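Local atomic coordinates of DNA polymerase III subunit beta (Helicobacter pylori 26695, PDB entry 4S3I), a protein that confers processivity on DNA replication, as a sliding clamp that tethers DNA polymerases and other proteins to DNA. Residues A[175-187]-A[363-375]. Numbering follows the deposited sequence.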
loop_
_atom_site.group_PDB
_atom_site.type_symbol
_atom_site.label_atom_id
_atom_site.label_comp_id
_atom_site.label_asym_id
_atom_site.label_seq_id
_atom_site.Cartn_x
_atom_site.Cartn_y
_atom_site.Cartn_z
ATOM N N THR A 175 -12.202 -24.650 -6.108
ATOM C CA THR A 175 -12.569 -24.382 -7.500
ATOM C C THR A 175 -13.497 -23.183 -7.625
ATOM O O THR A 175 -14.212 -22.847 -6.672
ATOM C CB THR A 175 -13.224 -25.607 -8.167
ATOM O OG1 THR A 175 -13.734 -25.244 -9.457
ATOM C CG2 THR A 175 -14.363 -26.130 -7.323
ATOM N N ASP A 176 -13.481 -22.542 -8.798
ATOM C CA ASP A 176 -14.412 -21.452 -9.093
ATOM C C ASP A 176 -15.191 -21.721 -10.377
ATOM O O ASP A 176 -15.727 -20.788 -10.985
ATOM C CB ASP A 176 -13.675 -20.108 -9.216
ATOM C CG ASP A 176 -12.632 -20.106 -10.328
ATOM O OD1 ASP A 176 -12.638 -21.040 -11.163
ATOM O OD2 ASP A 176 -11.801 -19.163 -10.373
ATOM N N THR A 177 -15.208 -22.993 -10.788
ATOM C CA THR A 177 -15.876 -23.475 -12.016
ATOM C C THR A 177 -15.154 -23.241 -13.350
ATOM O O THR A 177 -15.504 -23.877 -14.345
ATOM C CB THR A 177 -17.350 -22.991 -12.154
ATOM O OG1 THR A 177 -17.379 -21.573 -12.395
ATOM C CG2 THR A 177 -18.143 -23.335 -10.905
ATOM N N LYS A 178 -14.173 -22.338 -13.380
ATOM C CA LYS A 178 -13.344 -22.156 -14.572
ATOM C C LYS A 178 -12.067 -22.967 -14.410
ATOM O O LYS A 178 -11.422 -23.371 -15.385
ATOM C CB LYS A 178 -12.960 -20.686 -14.763
ATOM C CG LYS A 178 -14.112 -19.735 -15.053
ATOM C CD LYS A 178 -14.890 -20.157 -16.292
ATOM C CE LYS A 178 -15.703 -19.003 -16.881
ATOM N NZ LYS A 178 -14.958 -18.285 -17.957
ATOM N N ARG A 179 -11.699 -23.181 -13.153
ATOM C CA ARG A 179 -10.469 -23.876 -12.818
ATOM C C ARG A 179 -10.642 -24.561 -11.478
ATOM O O ARG A 179 -11.540 -24.221 -10.693
ATOM C CB ARG A 179 -9.302 -22.899 -12.760
ATOM C CG ARG A 179 -9.653 -21.638 -12.006
ATOM C CD ARG A 179 -8.495 -20.700 -11.890
ATOM N NE ARG A 179 -8.898 -19.449 -11.247
ATOM C CZ ARG A 179 -8.040 -18.549 -10.790
ATOM N NH1 ARG A 179 -6.741 -18.768 -10.914
ATOM N NH2 ARG A 179 -8.480 -17.436 -10.218
ATOM N N LEU A 180 -9.785 -25.536 -11.226
ATOM C CA LEU A 180 -9.908 -26.377 -10.052
ATOM C C LEU A 180 -8.497 -26.738 -9.660
ATOM O O LEU A 180 -7.714 -27.199 -10.500
ATOM C CB LEU A 180 -10.720 -27.625 -10.400
ATOM C CG LEU A 180 -10.910 -28.690 -9.325
ATOM C CD1 LEU A 180 -12.341 -29.195 -9.347
ATOM C CD2 LEU A 180 -9.943 -29.831 -9.561
ATOM N N SER A 181 -8.153 -26.480 -8.402
ATOM C CA SER A 181 -6.826 -26.815 -7.903
ATOM C C SER A 181 -6.998 -27.799 -6.776
ATOM O O SER A 181 -7.916 -27.668 -5.947
ATOM C CB SER A 181 -6.075 -25.581 -7.415
ATOM O OG SER A 181 -5.714 -24.759 -8.501
ATOM N N TYR A 182 -6.121 -28.794 -6.745
ATOM C CA TYR A 182 -6.239 -29.853 -5.756
ATOM C C TYR A 182 -4.885 -30.374 -5.335
ATOM O O TYR A 182 -3.878 -30.163 -6.021
ATOM C CB TYR A 182 -7.085 -31.007 -6.297
ATOM C CG TYR A 182 -6.449 -31.727 -7.472
ATOM C CD1 TYR A 182 -6.694 -31.311 -8.774
ATOM C CD2 TYR A 182 -5.614 -32.827 -7.278
ATOM C CE1 TYR A 182 -6.125 -31.960 -9.855
ATOM C CE2 TYR A 182 -5.038 -33.480 -8.351
ATOM C CZ TYR A 182 -5.298 -33.038 -9.637
ATOM O OH TYR A 182 -4.737 -33.679 -10.718
ATOM N N THR A 183 -4.866 -31.061 -4.202
ATOM C CA THR A 183 -3.680 -31.784 -3.800
ATOM C C THR A 183 -4.121 -32.946 -2.956
ATOM O O THR A 183 -5.193 -32.916 -2.325
ATOM C CB THR A 183 -2.683 -30.909 -3.031
ATOM O OG1 THR A 183 -1.463 -31.636 -2.825
ATOM C CG2 THR A 183 -3.254 -30.486 -1.676
ATOM N N GLN A 184 -3.312 -33.989 -2.965
ATOM C CA GLN A 184 -3.589 -35.137 -2.135
ATOM C C GLN A 184 -2.416 -35.286 -1.174
ATOM O O GLN A 184 -1.265 -35.435 -1.601
ATOM C CB GLN A 184 -3.804 -36.385 -2.998
ATOM C CG GLN A 184 -4.577 -37.496 -2.292
ATOM C CD GLN A 184 -5.322 -38.403 -3.263
ATOM O OE1 GLN A 184 -6.419 -38.075 -3.723
ATOM N NE2 GLN A 184 -4.726 -39.550 -3.579
ATOM N N LEU A 185 -2.704 -35.205 0.123
ATOM C CA LEU A 185 -1.666 -35.328 1.141
ATOM C C LEU A 185 -1.708 -36.733 1.731
ATOM O O LEU A 185 -2.663 -37.104 2.421
ATOM C CB LEU A 185 -1.867 -34.288 2.240
ATOM C CG LEU A 185 -1.998 -32.856 1.714
ATOM C CD1 LEU A 185 -2.562 -31.935 2.785
ATOM C CD2 LEU A 185 -0.653 -32.364 1.253
ATOM N N GLU A 186 -0.672 -37.516 1.469
ATOM C CA GLU A 186 -0.672 -38.899 1.918
ATOM C C GLU A 186 0.103 -39.073 3.214
ATOM O O GLU A 186 0.810 -38.157 3.655
ATOM C CB GLU A 186 -0.132 -39.815 0.818
ATOM C CG GLU A 186 -0.995 -39.811 -0.437
ATOM C CD GLU A 186 -0.708 -40.987 -1.349
ATOM O OE1 GLU A 186 -1.664 -41.515 -1.962
ATOM O OE2 GLU A 186 0.473 -41.381 -1.452
ATOM N N LYS A 187 -0.041 -40.253 3.810
ATOM C CA LYS A 187 0.639 -40.601 5.056
ATOM C C LYS A 187 0.351 -39.581 6.154
ATOM O O LYS A 187 1.252 -39.104 6.852
ATOM C CB LYS A 187 2.142 -40.790 4.814
ATOM C CG LYS A 187 2.416 -41.598 3.549
ATOM C CD LYS A 187 3.765 -42.302 3.570
ATOM C CE LYS A 187 3.876 -43.273 2.392
ATOM N NZ LYS A 187 5.168 -44.020 2.349
ATOM N N LEU A 363 7.381 -32.098 3.358
ATOM C CA LEU A 363 7.158 -30.785 3.955
ATOM C C LEU A 363 6.141 -29.928 3.216
ATOM O O LEU A 363 5.564 -28.993 3.782
ATOM C CB LEU A 363 8.491 -30.053 4.020
ATOM C CG LEU A 363 9.507 -30.851 4.828
ATOM C CD1 LEU A 363 10.926 -30.686 4.300
ATOM C CD2 LEU A 363 9.412 -30.455 6.287
ATOM N N ASN A 364 5.912 -30.274 1.957
ATOM C CA ASN A 364 5.221 -29.402 1.016
ATOM C C ASN A 364 4.022 -30.080 0.369
ATOM O O ASN A 364 3.971 -31.303 0.248
ATOM C CB ASN A 364 6.208 -29.004 -0.077
ATOM C CG ASN A 364 6.963 -30.218 -0.633
ATOM O OD1 ASN A 364 7.732 -30.869 0.089
ATOM N ND2 ASN A 364 6.737 -30.531 -1.912
ATOM N N ALA A 365 3.057 -29.280 -0.063
ATOM C CA ALA A 365 1.951 -29.809 -0.844
ATOM C C ALA A 365 2.295 -29.616 -2.319
ATOM O O ALA A 365 2.867 -28.586 -2.681
ATOM C CB ALA A 365 0.678 -29.076 -0.511
ATOM N N LYS A 366 1.923 -30.568 -3.172
ATOM C CA LYS A 366 2.044 -30.353 -4.618
ATOM C C LYS A 366 0.672 -30.174 -5.236
ATOM O O LYS A 366 -0.137 -31.100 -5.276
ATOM C CB LYS A 366 2.798 -31.496 -5.293
ATOM C CG LYS A 366 4.153 -31.787 -4.668
ATOM C CD LYS A 366 4.942 -32.756 -5.531
ATOM C CE LYS A 366 6.243 -33.161 -4.858
ATOM N NZ LYS A 366 6.914 -34.216 -5.684
ATOM N N ILE A 367 0.423 -28.963 -5.714
ATOM C CA ILE A 367 -0.883 -28.572 -6.219
ATOM C C ILE A 367 -0.894 -28.735 -7.738
ATOM O O ILE A 367 0.084 -28.397 -8.406
ATOM C CB ILE A 367 -1.196 -27.086 -5.859
ATOM C CG1 ILE A 367 -1.809 -26.972 -4.456
ATOM C CG2 ILE A 367 -2.185 -26.477 -6.845
ATOM C CD1 ILE A 367 -1.037 -27.647 -3.354
ATOM N N SER A 368 -1.994 -29.262 -8.269
ATOM C CA SER A 368 -2.201 -29.377 -9.704
ATOM C C SER A 368 -3.400 -28.515 -10.013
ATOM O O SER A 368 -4.319 -28.430 -9.193
ATOM C CB SER A 368 -2.505 -30.839 -10.085
ATOM O OG SER A 368 -1.428 -31.686 -9.741
ATOM N N THR A 369 -3.405 -27.870 -11.176
ATOM C CA THR A 369 -4.552 -27.066 -11.563
ATOM C C THR A 369 -5.119 -27.510 -12.909
ATOM O O THR A 369 -4.386 -27.642 -13.904
ATOM C CB THR A 369 -4.211 -25.565 -11.626
ATOM O OG1 THR A 369 -3.676 -25.123 -10.368
ATOM C CG2 THR A 369 -5.466 -24.758 -11.958
ATOM N N LEU A 370 -6.425 -27.740 -12.934
ATOM C CA LEU A 370 -7.128 -28.085 -14.162
ATOM C C LEU A 370 -7.880 -26.846 -14.644
ATOM O O LEU A 370 -8.597 -26.217 -13.865
ATOM C CB LEU A 370 -8.101 -29.239 -13.907
ATOM C CG LEU A 370 -8.921 -29.650 -15.131
ATOM C CD1 LEU A 370 -8.076 -30.485 -16.091
ATOM C CD2 LEU A 370 -10.196 -30.390 -14.739
ATOM N N MET A 371 -7.715 -26.494 -15.919
ATOM C CA MET A 371 -8.271 -25.251 -16.465
ATOM C C MET A 371 -9.020 -25.471 -17.770
ATOM O O MET A 371 -8.611 -26.293 -18.586
ATOM C CB MET A 371 -7.146 -24.252 -16.743
ATOM C CG MET A 371 -6.728 -23.421 -15.565
ATOM S SD MET A 371 -5.097 -22.729 -15.866
ATOM C CE MET A 371 -5.390 -21.802 -17.372
ATOM N N MET A 372 -10.098 -24.714 -17.967
ATOM C CA MET A 372 -10.793 -24.680 -19.248
ATOM C C MET A 372 -10.027 -23.742 -20.186
ATOM O O MET A 372 -9.666 -22.631 -19.788
ATOM C CB MET A 372 -12.216 -24.138 -19.080
ATOM C CG MET A 372 -13.089 -24.949 -18.137
ATOM S SD MET A 372 -14.552 -24.040 -17.567
ATOM C CE MET A 372 -15.387 -23.689 -19.111
ATOM N N PRO A 373 -9.777 -24.181 -21.439
ATOM C CA PRO A 373 -9.086 -23.312 -22.402
ATOM C C PRO A 373 -10.034 -22.295 -23.024
ATOM O O PRO A 373 -11.253 -22.402 -22.850
ATOM C CB PRO A 373 -8.630 -24.296 -23.476
ATOM C CG PRO A 373 -9.717 -25.350 -23.471
ATOM C CD PRO A 373 -10.051 -25.519 -22.001
ATOM N N ILE A 374 -9.469 -21.315 -23.734
ATOM C CA ILE A 374 -10.243 -20.356 -24.521
ATOM C C ILE A 374 -10.302 -20.878 -25.960
ATOM O O ILE A 374 -9.302 -21.392 -26.465
ATOM C CB ILE A 374 -9.550 -18.977 -24.553
ATOM C CG1 ILE A 374 -9.043 -18.584 -23.160
ATOM C CG2 ILE A 374 -10.472 -17.919 -25.141
ATOM C CD1 ILE A 374 -10.162 -18.284 -22.153
ATOM N N THR A 375 -11.450 -20.744 -26.621
ATOM C CA THR A 375 -11.595 -21.212 -28.001
ATOM C C THR A 375 -10.773 -20.351 -28.962
ATOM O O THR A 375 -10.721 -19.125 -28.801
ATOM C CB THR A 375 -13.067 -21.235 -28.452
ATOM O OG1 THR A 375 -13.676 -19.971 -28.163
ATOM C CG2 THR A 375 -13.832 -22.342 -27.733
HETATM O O HOH W 1 0.978 -33.073 -2.309
#
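An antiparallel ladder joins strand 179-185 to strand 368-371, with Leu180–Leu370 and Tyr182–Ser368 as its hydrogen-bonded pairs. Leu370 N bonds to Leu180 O at 2.8 Å. Met372 N extends the ladder to Lys178 O. Between the two hydrogen-bonded pairs, at the non-hydrogen-bonded pair Ser181–Thr369, the hydroxyls Ser181 OG and Thr369 OG1 meet at 2.8 Å; two short hydroxyl side chains suit this close pair, where CA atoms lie 4.3 Å apart. On the other face the ring of Tyr182 folds over its strand partner: with CG between the backbone N and carbonyl carbon (chi1 65°), the ring lays one face on Ser368 CB, a CH-pi contact 4.0 Å from the centroid. Small Ser368 fits beneath the ring while its OG bonds to Gln353. This is the seam between the central and C-terminal domains of the beta clamp: strand 179-185 continues the central-domain sheet from strand 169-175, and strand 368-371 borders strand 350-354, making one continuous sheet across the two domains. Beyond the ladder, a first torsion of -172° turns Thr183 OG1 away from its backbone N to give a 2.8 Å bond to Lys366 O from well above the carbonyl plane; OG1 also receives a bond from a water that accepts from Lys366 N. Threonine adds carbon to this hydroxyl: its CB packs on Ile367 CD1 at 3.7 Å, with CG2 alongside. On the face shared with Ser181, Arg179 CB rests against Met371 CG, but the arginine's extended chain carries its guanidinium away: NE makes a salt bridge with Asp176 OD2, at the guanidinium edge, and NH1 one with Glu329 of helix 324-332. Asp176 OD1 meanwhile accepts from Lys178 N, an Asx turn, and also from Arg179 N.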